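Local coordinates for malic enzyme (Entamoeba histolytica, PDB 3NV9), which probably catalyses the oxidative decarboxylation of malate to pyruvate with NAD or NADP as acceptor, at residues L206-K211 against A389-A394; E395-G398 against D402-I405; G197-T202 against L235-T240; W191-Q196 against V361-I366. One frame throughout, in Å; residues are numbered along the deposited sequence.

Contact 1 of 4, residues L206-K211 against A389-A394; sequences LLNALK and ALAEFA
N208 and L207 meet A391 and A394 in a small helix-helix contact within the NAD-binding domain. Helix 193-213 and helix 380-396 run past each other here. The short axes come within 9.4 Å, with 44° between their N-to-C directions. One side-chain-to-backbone hydrogen bond dominates. N208 ND2 donates a hydrogen bond to A391 O at 2.9 Å. The bond is nearly straight, with an N-H...O angle of 173°, and the acceptor lies almost exactly in the amide plane of N208. The donor comes in from the side of the carbonyl and is tilted a little from its plane. With chi1 at -75°, CG of N208 lies beside the backbone N, and the amide extends toward helix 380-396.

The small residues A391 and A394 let the amide come this close. N208 ND2 lies 3.7 Å from A391 CB and 3.8 Å from A394 CB, so it rests against two methyl groups one helical turn apart. Beside the amide, L207 CB meets A391 CB at 4.1 Å. N208 ND2 also bonds to I404 O, so the amide links both helices to the loop after helix 380-396. On the far side of helix 193-213, A209 and L210 pack on strand 322-325. Helix 380-396 in turn rests on helix 413-428 through A389, L390 and F393.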
loop_
_atom_site.group_PDB
_atom_site.type_symbol
_atom_site.label_atom_id
_atom_site.label_comp_id
_atom_site.label_asym_id
_atom_site.label_seq_id
_atom_site.Cartn_x
_atom_site.Cartn_y
_atom_site.Cartn_z
ATOM N N LEU A 206 -11.226 31.835 -2.530
ATOM C CA LEU A 206 -11.377 33.171 -1.971
ATOM C C LEU A 206 -10.614 34.229 -2.798
ATOM O O LEU A 206 -11.148 35.302 -3.073
ATOM C CB LEU A 206 -10.821 33.154 -0.530
ATOM C CG LEU A 206 -10.882 34.461 0.249
ATOM C CD1 LEU A 206 -12.307 34.871 0.526
ATOM C CD2 LEU A 206 -10.105 34.261 1.523
ATOM N N LEU A 207 -9.363 33.923 -3.156
ATOM C CA LEU A 207 -8.530 34.846 -3.951
ATOM C C LEU A 207 -9.252 35.246 -5.211
ATOM O O LEU A 207 -9.440 36.433 -5.461
ATOM C CB LEU A 207 -7.159 34.231 -4.282
ATOM C CG LEU A 207 -6.198 34.193 -3.093
ATOM C CD1 LEU A 207 -4.930 33.514 -3.494
ATOM C CD2 LEU A 207 -5.897 35.603 -2.515
ATOM N N ASN A 208 -9.726 34.266 -5.972
ATOM C CA ASN A 208 -10.462 34.566 -7.210
ATOM C C ASN A 208 -11.846 35.179 -7.037
ATOM O O ASN A 208 -12.216 36.120 -7.764
ATOM C CB ASN A 208 -10.527 33.359 -8.096
ATOM C CG ASN A 208 -9.217 33.113 -8.749
ATOM O OD1 ASN A 208 -8.418 34.029 -8.865
ATOM N ND2 ASN A 208 -8.962 31.889 -9.165
ATOM N N ALA A 209 -12.595 34.649 -6.067
ATOM C CA ALA A 209 -13.843 35.251 -5.594
ATOM C C ALA A 209 -13.644 36.735 -5.275
ATOM O O ALA A 209 -14.396 37.571 -5.747
ATOM C CB ALA A 209 -14.398 34.459 -4.382
ATOM N N LEU A 210 -12.615 37.073 -4.513
ATOM C CA LEU A 210 -12.328 38.480 -4.221
ATOM C C LEU A 210 -12.039 39.329 -5.462
ATOM O O LEU A 210 -12.511 40.470 -5.538
ATOM C CB LEU A 210 -11.230 38.647 -3.175
ATOM C CG LEU A 210 -11.618 38.236 -1.757
ATOM C CD1 LEU A 210 -10.421 38.416 -0.924
ATOM C CD2 LEU A 210 -12.782 39.013 -1.125
ATOM N N LYS A 211 -11.292 38.786 -6.423
ATOM C CA LYS A 211 -11.066 39.494 -7.684
ATOM C C LYS A 211 -12.386 39.745 -8.384
ATOM O O LYS A 211 -12.638 40.846 -8.850
ATOM C CB LYS A 211 -10.139 38.704 -8.610
ATOM C CG LYS A 211 -8.680 39.021 -8.381
ATOM C CD LYS A 211 -7.777 37.894 -8.771
ATOM C CE LYS A 211 -6.329 38.151 -8.298
ATOM N NZ LYS A 211 -5.626 38.988 -9.303
ATOM N N ALA A 389 -0.914 29.402 -6.974
ATOM C CA ALA A 389 -0.765 28.627 -8.203
ATOM C C ALA A 389 -2.122 28.173 -8.723
ATOM O O ALA A 389 -2.383 28.235 -9.942
ATOM C CB ALA A 389 0.131 27.416 -7.962
ATOM N N LEU A 390 -2.990 27.702 -7.805
ATOM C CA LEU A 390 -4.321 27.178 -8.185
ATOM C C LEU A 390 -5.213 28.310 -8.676
ATOM O O LEU A 390 -5.917 28.194 -9.689
ATOM C CB LEU A 390 -5.009 26.420 -7.012
ATOM C CG LEU A 390 -6.419 25.902 -7.270
ATOM C CD1 LEU A 390 -6.496 25.089 -8.535
ATOM C CD2 LEU A 390 -6.930 25.037 -6.088
ATOM N N ALA A 391 -5.216 29.390 -7.917
ATOM C CA ALA A 391 -6.018 30.545 -8.246
ATOM C C ALA A 391 -5.525 31.187 -9.551
ATOM O O ALA A 391 -6.326 31.510 -10.392
ATOM C CB ALA A 391 -5.932 31.525 -7.134
ATOM N N GLU A 392 -4.212 31.363 -9.718
ATOM C CA GLU A 392 -3.671 31.980 -10.961
ATOM C C GLU A 392 -3.896 31.078 -12.194
ATOM O O GLU A 392 -4.252 31.563 -13.239
ATOM C CB GLU A 392 -2.193 32.317 -10.819
ATOM C CG GLU A 392 -1.857 33.184 -9.624
ATOM C CD GLU A 392 -0.340 33.285 -9.351
ATOM O OE1 GLU A 392 0.458 32.569 -10.011
ATOM O OE2 GLU A 392 0.049 34.079 -8.467
ATOM N N PHE A 393 -3.738 29.758 -12.037
ATOM C CA PHE A 393 -4.018 28.834 -13.134
ATOM C C PHE A 393 -5.442 29.046 -13.602
ATOM O O PHE A 393 -5.711 29.137 -14.829
ATOM C CB PHE A 393 -3.848 27.363 -12.726
ATOM C CG PHE A 393 -4.152 26.401 -13.831
ATOM C CD1 PHE A 393 -3.136 25.905 -14.612
ATOM C CD2 PHE A 393 -5.467 26.023 -14.112
ATOM C CE1 PHE A 393 -3.415 25.027 -15.646
ATOM C CE2 PHE A 393 -5.751 25.141 -15.168
ATOM C CZ PHE A 393 -4.742 24.659 -15.915
ATOM N N ALA A 394 -6.352 29.144 -12.641
ATOM C CA ALA A 394 -7.754 29.361 -12.999
ATOM C C ALA A 394 -7.985 30.709 -13.693
ATOM O O ALA A 394 -8.679 30.770 -14.718
ATOM C CB ALA A 394 -8.729 29.158 -11.749
#

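Contact 2 of 4, residues E395-G398 against D402-I405; sequences EKRG and DNII
R397 and N403 reach each other through contrasting torsions. In R397, CG sits between the backbone N and the carbonyl carbon (chi1 50°). The chain is also bent at chi2, and its end comes toward residues 402-405. N403 has CG anti to its backbone N, which sends its amide toward the arginine. The two side chains cross at about a right angle, with their planes 77° apart.

N403 OD1 lies at the edge of the guanidinium, near its plane, and faces both terminal nitrogens. R397 NH2 donates to N403 OD1 at 3.2 Å. The bond from NH1 to the same oxygen is weak. R397 NH2 also donates to I405 O at 3.2 Å, from above that carbonyl plane. These bonds are bent, with N-H...O angles near 135°. Across to the loop, the guanidinium thus holds one backbone oxygen, I405 O, and one side-chain oxygen, N403 OD1. A shorter bond runs from R397 NH1 to G398 O at 2.8 Å and stays within the helix end.

The contact lies where helix 380-396 ends and the chain turns back in the NAD-binding domain. R397 is the first residue to leave helical backbone angles. G398 N still bonds to E395 O at 3.1 Å. G398 then takes a positive phi, where a side chain would jam against the preceding carbonyl oxygen. R397 NE forms a salt bridge with E410, which gives the positive group a charged partner. I404 N is hydrogen-bonded to N355 OD1.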
loop_
_atom_site.group_PDB
_atom_site.type_symbol
_atom_site.label_atom_id
_atom_site.label_comp_id
_atom_site.label_asym_id
_atom_site.label_seq_id
_atom_site.Cartn_x
_atom_site.Cartn_y
_atom_site.Cartn_z
ATOM N N GLU A 395 -7.430 31.789 -13.124
ATOM C CA GLU A 395 -7.599 33.117 -13.702
ATOM C C GLU A 395 -7.055 33.252 -15.134
ATOM O O GLU A 395 -7.643 33.964 -15.910
ATOM C CB GLU A 395 -6.964 34.171 -12.814
ATOM C CG GLU A 395 -6.914 35.548 -13.445
ATOM C CD GLU A 395 -6.336 36.587 -12.513
ATOM O OE1 GLU A 395 -5.452 36.239 -11.659
ATOM O OE2 GLU A 395 -6.777 37.756 -12.623
ATOM N N LYS A 396 -5.942 32.589 -15.466
ATOM C CA LYS A 396 -5.373 32.576 -16.824
ATOM C C LYS A 396 -6.320 32.018 -17.927
ATOM O O LYS A 396 -6.306 32.487 -19.060
ATOM C CB LYS A 396 -4.152 31.661 -16.842
ATOM C CG LYS A 396 -2.910 32.249 -17.338
ATOM C CD LYS A 396 -2.028 32.696 -16.137
ATOM C CE LYS A 396 -0.826 33.544 -16.622
ATOM N NZ LYS A 396 -0.470 34.693 -15.667
ATOM N N ARG A 397 -7.075 30.962 -17.640
ATOM C CA ARG A 397 -8.036 30.491 -18.642
ATOM C C ARG A 397 -9.421 31.098 -18.441
ATOM O O ARG A 397 -10.367 30.643 -19.060
ATOM C CB ARG A 397 -8.122 28.961 -18.744
ATOM C CG ARG A 397 -8.297 28.211 -17.408
ATOM C CD ARG A 397 -9.577 28.545 -16.664
ATOM N NE ARG A 397 -10.034 27.448 -15.788
ATOM C CZ ARG A 397 -10.855 27.591 -14.743
ATOM N NH1 ARG A 397 -11.326 28.794 -14.407
ATOM N NH2 ARG A 397 -11.209 26.512 -14.034
ATOM N N GLY A 398 -9.540 32.111 -17.572
ATOM C CA GLY A 398 -10.842 32.732 -17.334
ATOM C C GLY A 398 -11.614 32.229 -16.105
ATOM O O GLY A 398 -11.908 31.018 -15.971
ATOM N N ASP A 402 -19.501 31.574 -11.600
ATOM C CA ASP A 402 -19.707 30.147 -11.625
ATOM C C ASP A 402 -18.486 29.305 -11.946
ATOM O O ASP A 402 -18.611 28.111 -12.213
ATOM C CB ASP A 402 -20.803 29.774 -12.601
ATOM C CG ASP A 402 -22.151 30.328 -12.189
ATOM O OD1 ASP A 402 -22.492 30.388 -10.970
ATOM O OD2 ASP A 402 -22.869 30.717 -13.125
ATOM N N ASN A 403 -17.311 29.917 -11.937
ATOM C CA ASN A 403 -16.117 29.124 -12.107
ATOM C C ASN A 403 -14.932 29.891 -11.565
ATOM O O ASN A 403 -14.273 30.606 -12.325
ATOM C CB ASN A 403 -15.928 28.737 -13.558
ATOM C CG ASN A 403 -14.797 27.746 -13.723
ATOM O OD1 ASN A 403 -13.923 27.651 -12.853
ATOM N ND2 ASN A 403 -14.814 26.974 -14.825
ATOM N N ILE A 404 -14.669 29.731 -10.258
ATOM C CA ILE A 404 -13.680 30.559 -9.534
ATOM C C ILE A 404 -12.332 29.870 -9.255
ATOM O O ILE A 404 -11.417 30.501 -8.712
ATOM C CB ILE A 404 -14.234 31.027 -8.152
ATOM C CG1 ILE A 404 -14.402 29.832 -7.184
ATOM C CG2 ILE A 404 -15.604 31.808 -8.300
ATOM C CD1 ILE A 404 -14.848 30.291 -5.763
ATOM N N ILE A 405 -12.204 28.597 -9.626
ATOM C CA ILE A 405 -11.110 27.758 -9.073
ATOM C C ILE A 405 -10.808 26.667 -10.093
ATOM O O ILE A 405 -11.663 26.298 -10.853
ATOM C CB ILE A 405 -11.575 27.099 -7.722
ATOM C CG1 ILE A 405 -10.446 26.376 -7.001
ATOM C CG2 ILE A 405 -12.686 26.085 -7.970
ATOM C CD1 ILE A 405 -10.624 26.342 -5.476
#

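Contact 3 of 4, residues G197-T202 against L235-T240; sequences GTASVT and LRLIVT
A199 and L237 carry an apolar contact between helix 193-213 and helix 229-240. Helix 229-240 joins strand 222-225 to the parallel strand 248-252, a beta-alpha-beta crossover of the Rossmann-type NAD-binding domain, and helix 193-213 packs on it. L237 CD1 touches A199 CB at 3.5 Å, and L237 CG lies a little farther from the same methyl. L237 has CG beside its backbone N (chi1 -67°), and its CD1 branch spans the gap to helix 193-213. L237 CD1 also lies 3.8 Å from S200 N, so it leans on the backbone as well as on the alanine.

No hydrogen bond crosses between the segments. Several polar side chains are bonded within their helix or to other parts of the chain. T202 OG1 donates to T198 O at 2.6 Å. T198 O also accepts T202 N at 3.0 Å. The two donors come from opposite faces of the carbonyl plane, and the hydroxyl bond helps to fix the T202 side chain. S200 points away from helix 229-240, and its OG bonds to A383 O. R236 forms a salt bridge with D380.

L237 also packs on D380 and A383, so its side chain fits between two helices. Within these segments helix 193-213 and helix 229-240 meet by van der Waals contact alone, while S200 OG and R236 find polar partners on helix 380-396.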
loop_
_atom_site.group_PDB
_atom_site.type_symbol
_atom_site.label_atom_id
_atom_site.label_comp_id
_atom_site.label_asym_id
_atom_site.label_seq_id
_atom_site.Cartn_x
_atom_site.Cartn_y
_atom_site.Cartn_z
ATOM N N GLY A 197 -4.406 21.234 3.593
ATOM C CA GLY A 197 -4.967 20.873 2.303
ATOM C C GLY A 197 -6.231 21.626 1.989
ATOM O O GLY A 197 -6.289 22.345 0.982
ATOM N N THR A 198 -7.234 21.477 2.852
ATOM C CA THR A 198 -8.500 22.217 2.732
ATOM C C THR A 198 -8.315 23.728 2.755
ATOM O O THR A 198 -8.954 24.435 2.040
ATOM C CB THR A 198 -9.494 21.796 3.856
ATOM O OG1 THR A 198 -9.801 20.403 3.716
ATOM C CG2 THR A 198 -10.805 22.644 3.819
ATOM N N ALA A 199 -7.491 24.234 3.652
ATOM C CA ALA A 199 -7.255 25.656 3.759
ATOM C C ALA A 199 -6.515 26.115 2.512
ATOM O O ALA A 199 -6.822 27.160 1.989
ATOM C CB ALA A 199 -6.469 25.960 4.991
ATOM N N SER A 200 -5.598 25.321 1.978
ATOM C CA SER A 200 -4.999 25.716 0.665
ATOM C C SER A 200 -6.025 26.071 -0.445
ATOM O O SER A 200 -5.970 27.143 -1.034
ATOM C CB SER A 200 -4.029 24.648 0.171
ATOM O OG SER A 200 -3.328 25.107 -0.943
ATOM N N VAL A 201 -6.956 25.175 -0.738
ATOM C CA VAL A 201 -7.907 25.430 -1.843
ATOM C C VAL A 201 -8.951 26.445 -1.424
ATOM O O VAL A 201 -9.518 27.151 -2.277
ATOM C CB VAL A 201 -8.630 24.143 -2.294
ATOM C CG1 VAL A 201 -7.599 23.166 -2.850
ATOM C CG2 VAL A 201 -9.358 23.463 -1.098
ATOM N N THR A 202 -9.233 26.515 -0.116
ATOM C CA THR A 202 -10.208 27.526 0.331
ATOM C C THR A 202 -9.701 28.953 0.067
ATOM O O THR A 202 -10.419 29.775 -0.487
ATOM C CB THR A 202 -10.650 27.402 1.803
ATOM O OG1 THR A 202 -11.006 26.056 2.098
ATOM C CG2 THR A 202 -11.861 28.272 2.017
ATOM N N LEU A 235 -8.985 29.821 8.382
ATOM C CA LEU A 235 -8.854 31.126 9.002
ATOM C C LEU A 235 -7.395 31.508 9.108
ATOM O O LEU A 235 -7.019 32.599 8.705
ATOM C CB LEU A 235 -9.504 31.123 10.392
ATOM C CG LEU A 235 -9.724 32.474 11.066
ATOM C CD1 LEU A 235 -10.904 32.300 12.013
ATOM C CD2 LEU A 235 -8.419 32.873 11.818
ATOM N N ARG A 236 -6.570 30.608 9.620
ATOM C CA ARG A 236 -5.171 30.899 9.773
ATOM C C ARG A 236 -4.441 31.202 8.451
ATOM O O ARG A 236 -3.589 32.134 8.393
ATOM C CB ARG A 236 -4.469 29.766 10.475
ATOM C CG ARG A 236 -2.962 30.057 10.614
ATOM C CD ARG A 236 -2.231 28.982 11.360
ATOM N NE ARG A 236 -1.914 27.807 10.552
ATOM C CZ ARG A 236 -2.368 26.571 10.762
ATOM N NH1 ARG A 236 -3.251 26.322 11.728
ATOM N NH2 ARG A 236 -1.956 25.570 9.986
ATOM N N LEU A 237 -4.717 30.432 7.394
ATOM C CA LEU A 237 -4.018 30.737 6.141
ATOM C C LEU A 237 -4.507 32.040 5.590
ATOM O O LEU A 237 -3.711 32.777 5.025
ATOM C CB LEU A 237 -4.131 29.639 5.057
ATOM C CG LEU A 237 -3.411 28.342 5.415
ATOM C CD1 LEU A 237 -3.343 27.378 4.200
ATOM C CD2 LEU A 237 -2.062 28.593 6.042
ATOM N N ILE A 238 -5.813 32.302 5.724
ATOM C CA ILE A 238 -6.475 33.486 5.154
ATOM C C ILE A 238 -5.983 34.808 5.781
ATOM O O ILE A 238 -5.856 35.822 5.055
ATOM C CB ILE A 238 -7.994 33.344 5.189
ATOM C CG1 ILE A 238 -8.446 32.409 4.047
ATOM C CG2 ILE A 238 -8.742 34.695 5.046
ATOM C CD1 ILE A 238 -9.863 31.734 4.263
ATOM N N VAL A 239 -5.709 34.752 7.102
ATOM C CA VAL A 239 -5.004 35.802 7.869
ATOM C C VAL A 239 -3.574 35.922 7.353
ATOM O O VAL A 239 -3.226 36.963 6.868
ATOM C CB VAL A 239 -5.165 35.659 9.445
ATOM C CG1 VAL A 239 -4.127 36.464 10.243
ATOM C CG2 VAL A 239 -6.557 36.093 9.862
ATOM N N THR A 240 -2.795 34.853 7.314
ATOM C CA THR A 240 -1.401 34.977 6.864
ATOM C C THR A 240 -1.325 35.595 5.446
ATOM O O THR A 240 -0.408 36.355 5.163
ATOM C CB THR A 240 -0.692 33.650 6.858
ATOM O OG1 THR A 240 -0.769 33.065 8.154
ATOM C CG2 THR A 240 0.754 33.788 6.437
#

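Contact 4 of 4, residues W191-Q196 against V361-I366; sequences WHDDQQ and VGFPGI
F363 meets W191 and D193 just after G362, the N-cap residue of helix 363-372. This buried contact sets the start of that helix against the junction of strand 190-192 and helix 193-213. F363 has CG between its backbone N and the carbonyl carbon (chi1 74°), and its side chain is directed toward D193. F363 CB approaches the edge of the W191 indole, near the ring plane, with W191 CZ2 at 3.8 Å. The carboxylate of D193 comes to the F363 ring obliquely, and the two planes are 85° apart. D193 OD2 lies 3.1 Å from F363 CD1, and D193 OD1 lies 3.5 Å from F363 CB. OD1 is buried here and has no polar partner in the model. OD2 has a long, weak ion pair with K120.

One turn on, I366 crosses the indole at about a right angle. Its CG2 methyl stands over a face of the six-membered ring, 4.2 Å from the centroid and 25° off the normal. This is a CH-pi contact. I366 CD1 adds an apolar touch to W191 CH2 at 3.8 Å. The indole is therefore met by F363 at its edge and by I366 over a face. I366 N is bonded to G362 O at 3.0 Å, as expected for the first helical turn.

Around the contact, F363 and P364 pack on helix 114-128, and F363 also touches Y65 of the second subunit. W191 continues the parallel sheet by backbone bonds with L167. H192 and Q195 lean on helix 174-185.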
loop_
_atom_site.group_PDB
_atom_site.type_symbol
_atom_site.label_atom_id
_atom_site.label_comp_id
_atom_site.label_asym_id
_atom_site.label_seq_id
_atom_site.Cartn_x
_atom_site.Cartn_y
_atom_site.Cartn_z
ATOM N N TRP A 191 1.532 15.615 7.318
ATOM C CA TRP A 191 0.614 16.738 7.298
ATOM C C TRP A 191 -0.782 16.148 7.401
ATOM O O TRP A 191 -0.944 14.945 7.316
ATOM C CB TRP A 191 0.838 17.599 6.039
ATOM C CG TRP A 191 0.087 17.179 4.830
ATOM C CD1 TRP A 191 -0.069 15.906 4.367
ATOM C CD2 TRP A 191 -0.606 18.041 3.889
ATOM N NE1 TRP A 191 -0.822 15.920 3.200
ATOM C CE2 TRP A 191 -1.178 17.214 2.907
ATOM C CE3 TRP A 191 -0.809 19.431 3.798
ATOM C CZ2 TRP A 191 -1.931 17.732 1.837
ATOM C CZ3 TRP A 191 -1.549 19.948 2.725
ATOM C CH2 TRP A 191 -2.098 19.102 1.773
ATOM N N HIS A 192 -1.777 16.993 7.592
ATOM C CA HIS A 192 -3.140 16.552 7.768
ATOM C C HIS A 192 -3.960 17.288 6.662
ATOM O O HIS A 192 -4.099 18.503 6.665
ATOM C CB HIS A 192 -3.563 16.795 9.247
ATOM C CG HIS A 192 -5.016 16.530 9.552
ATOM N ND1 HIS A 192 -5.821 15.715 8.790
ATOM C CD2 HIS A 192 -5.788 16.936 10.581
ATOM C CE1 HIS A 192 -7.043 15.675 9.302
ATOM N NE2 HIS A 192 -7.046 16.408 10.395
ATOM N N ASP A 193 -4.407 16.524 5.658
ATOM C CA ASP A 193 -5.024 17.066 4.457
ATOM C C ASP A 193 -6.182 17.977 4.850
ATOM O O ASP A 193 -6.297 19.073 4.328
ATOM C CB ASP A 193 -5.517 15.898 3.587
ATOM C CG ASP A 193 -5.909 16.299 2.153
ATOM O OD1 ASP A 193 -5.601 17.435 1.720
ATOM O OD2 ASP A 193 -6.572 15.462 1.480
ATOM N N ASP A 194 -7.029 17.540 5.785
ATOM C CA ASP A 194 -8.136 18.409 6.260
ATOM C C ASP A 194 -7.700 19.735 6.896
ATOM O O ASP A 194 -8.513 20.641 7.001
ATOM C CB ASP A 194 -8.987 17.671 7.268
ATOM C CG ASP A 194 -9.525 16.436 6.712
ATOM O OD1 ASP A 194 -10.577 16.502 6.034
ATOM O OD2 ASP A 194 -8.883 15.396 6.940
ATOM N N GLN A 195 -6.444 19.831 7.322
ATOM C CA GLN A 195 -5.934 21.086 7.871
ATOM C C GLN A 195 -5.374 21.939 6.726
ATOM O O GLN A 195 -6.142 22.639 6.111
ATOM C CB GLN A 195 -4.932 20.854 9.007
ATOM C CG GLN A 195 -5.598 20.532 10.375
ATOM C CD GLN A 195 -4.576 20.135 11.413
ATOM O OE1 GLN A 195 -3.719 20.916 11.805
ATOM N NE2 GLN A 195 -4.605 18.886 11.797
ATOM N N GLN A 196 -4.086 21.852 6.398
ATOM C CA GLN A 196 -3.541 22.756 5.359
ATOM C C GLN A 196 -4.102 22.494 3.897
ATOM O O GLN A 196 -4.275 23.406 3.097
ATOM C CB GLN A 196 -2.012 22.680 5.349
ATOM C CG GLN A 196 -1.306 23.037 6.648
ATOM C CD GLN A 196 0.124 22.511 6.652
ATOM O OE1 GLN A 196 0.343 21.317 6.411
ATOM N NE2 GLN A 196 1.112 23.409 6.895
ATOM N N VAL A 361 -8.064 19.308 -5.224
ATOM C CA VAL A 361 -7.510 20.262 -6.146
ATOM C C VAL A 361 -6.236 21.004 -5.593
ATOM O O VAL A 361 -5.686 21.922 -6.232
ATOM C CB VAL A 361 -8.739 21.078 -6.698
ATOM C CG1 VAL A 361 -8.812 22.447 -6.260
ATOM C CG2 VAL A 361 -8.933 20.832 -8.181
ATOM N N GLY A 362 -5.745 20.566 -4.428
ATOM C CA GLY A 362 -4.528 21.114 -3.806
ATOM C C GLY A 362 -3.592 20.016 -3.320
ATOM O O GLY A 362 -2.392 20.068 -3.561
ATOM N N PHE A 363 -4.116 18.956 -2.718
ATOM C CA PHE A 363 -3.173 17.890 -2.253
ATOM C C PHE A 363 -2.237 17.192 -3.308
ATOM O O PHE A 363 -1.058 16.899 -3.001
ATOM C CB PHE A 363 -3.845 16.899 -1.280
ATOM C CG PHE A 363 -4.824 15.915 -1.919
ATOM C CD1 PHE A 363 -6.162 15.943 -1.579
ATOM C CD2 PHE A 363 -4.375 14.898 -2.762
ATOM C CE1 PHE A 363 -7.060 15.035 -2.110
ATOM C CE2 PHE A 363 -5.254 13.950 -3.274
ATOM C CZ PHE A 363 -6.618 14.038 -2.971
ATOM N N PRO A 364 -2.730 16.953 -4.549
ATOM C CA PRO A 364 -1.836 16.248 -5.494
ATOM C C PRO A 364 -0.585 17.070 -5.775
ATOM O O PRO A 364 0.541 16.518 -5.845
ATOM C CB PRO A 364 -2.697 16.071 -6.756
ATOM C CG PRO A 364 -4.104 16.103 -6.226
ATOM C CD PRO A 364 -4.093 17.080 -5.073
ATOM N N GLY A 365 -0.790 18.372 -5.868
ATOM C CA GLY A 365 0.277 19.336 -6.170
ATOM C C GLY A 365 1.148 19.587 -4.954
ATOM O O GLY A 365 2.358 19.564 -5.059
ATOM N N ILE A 366 0.541 19.798 -3.789
ATOM C CA ILE A 366 1.343 19.935 -2.544
ATOM C C ILE A 366 2.280 18.733 -2.274
ATOM O O ILE A 366 3.488 18.896 -2.128
ATOM C CB ILE A 366 0.441 20.294 -1.333
ATOM C CG1 ILE A 366 -0.211 21.643 -1.569
ATOM C CG2 ILE A 366 1.218 20.350 -0.006
ATOM C CD1 ILE A 366 -1.473 21.937 -0.641
#

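Overall arrangement
Helix 193-213 runs through three of the four contacts. Its start serves contact 4, its next turn contact 3 and its later part contact 1. The centres of contacts 3 and 4 are about 11 Å apart, and those of contacts 1 and 3 about 13 Å. Contact 2 lies about 7 Å from contact 1 at the end of helix 380-396. Along the chain, contact 3 closes within the span of contact 4, while contact 1 crosses both and contact 2 comes last. Contact 4 sets the start of helix 363-372 against the junction of helix 193-213 with strand 190-192, so one long helix ties the four-stranded parallel sheet to the coenzyme-domain helices.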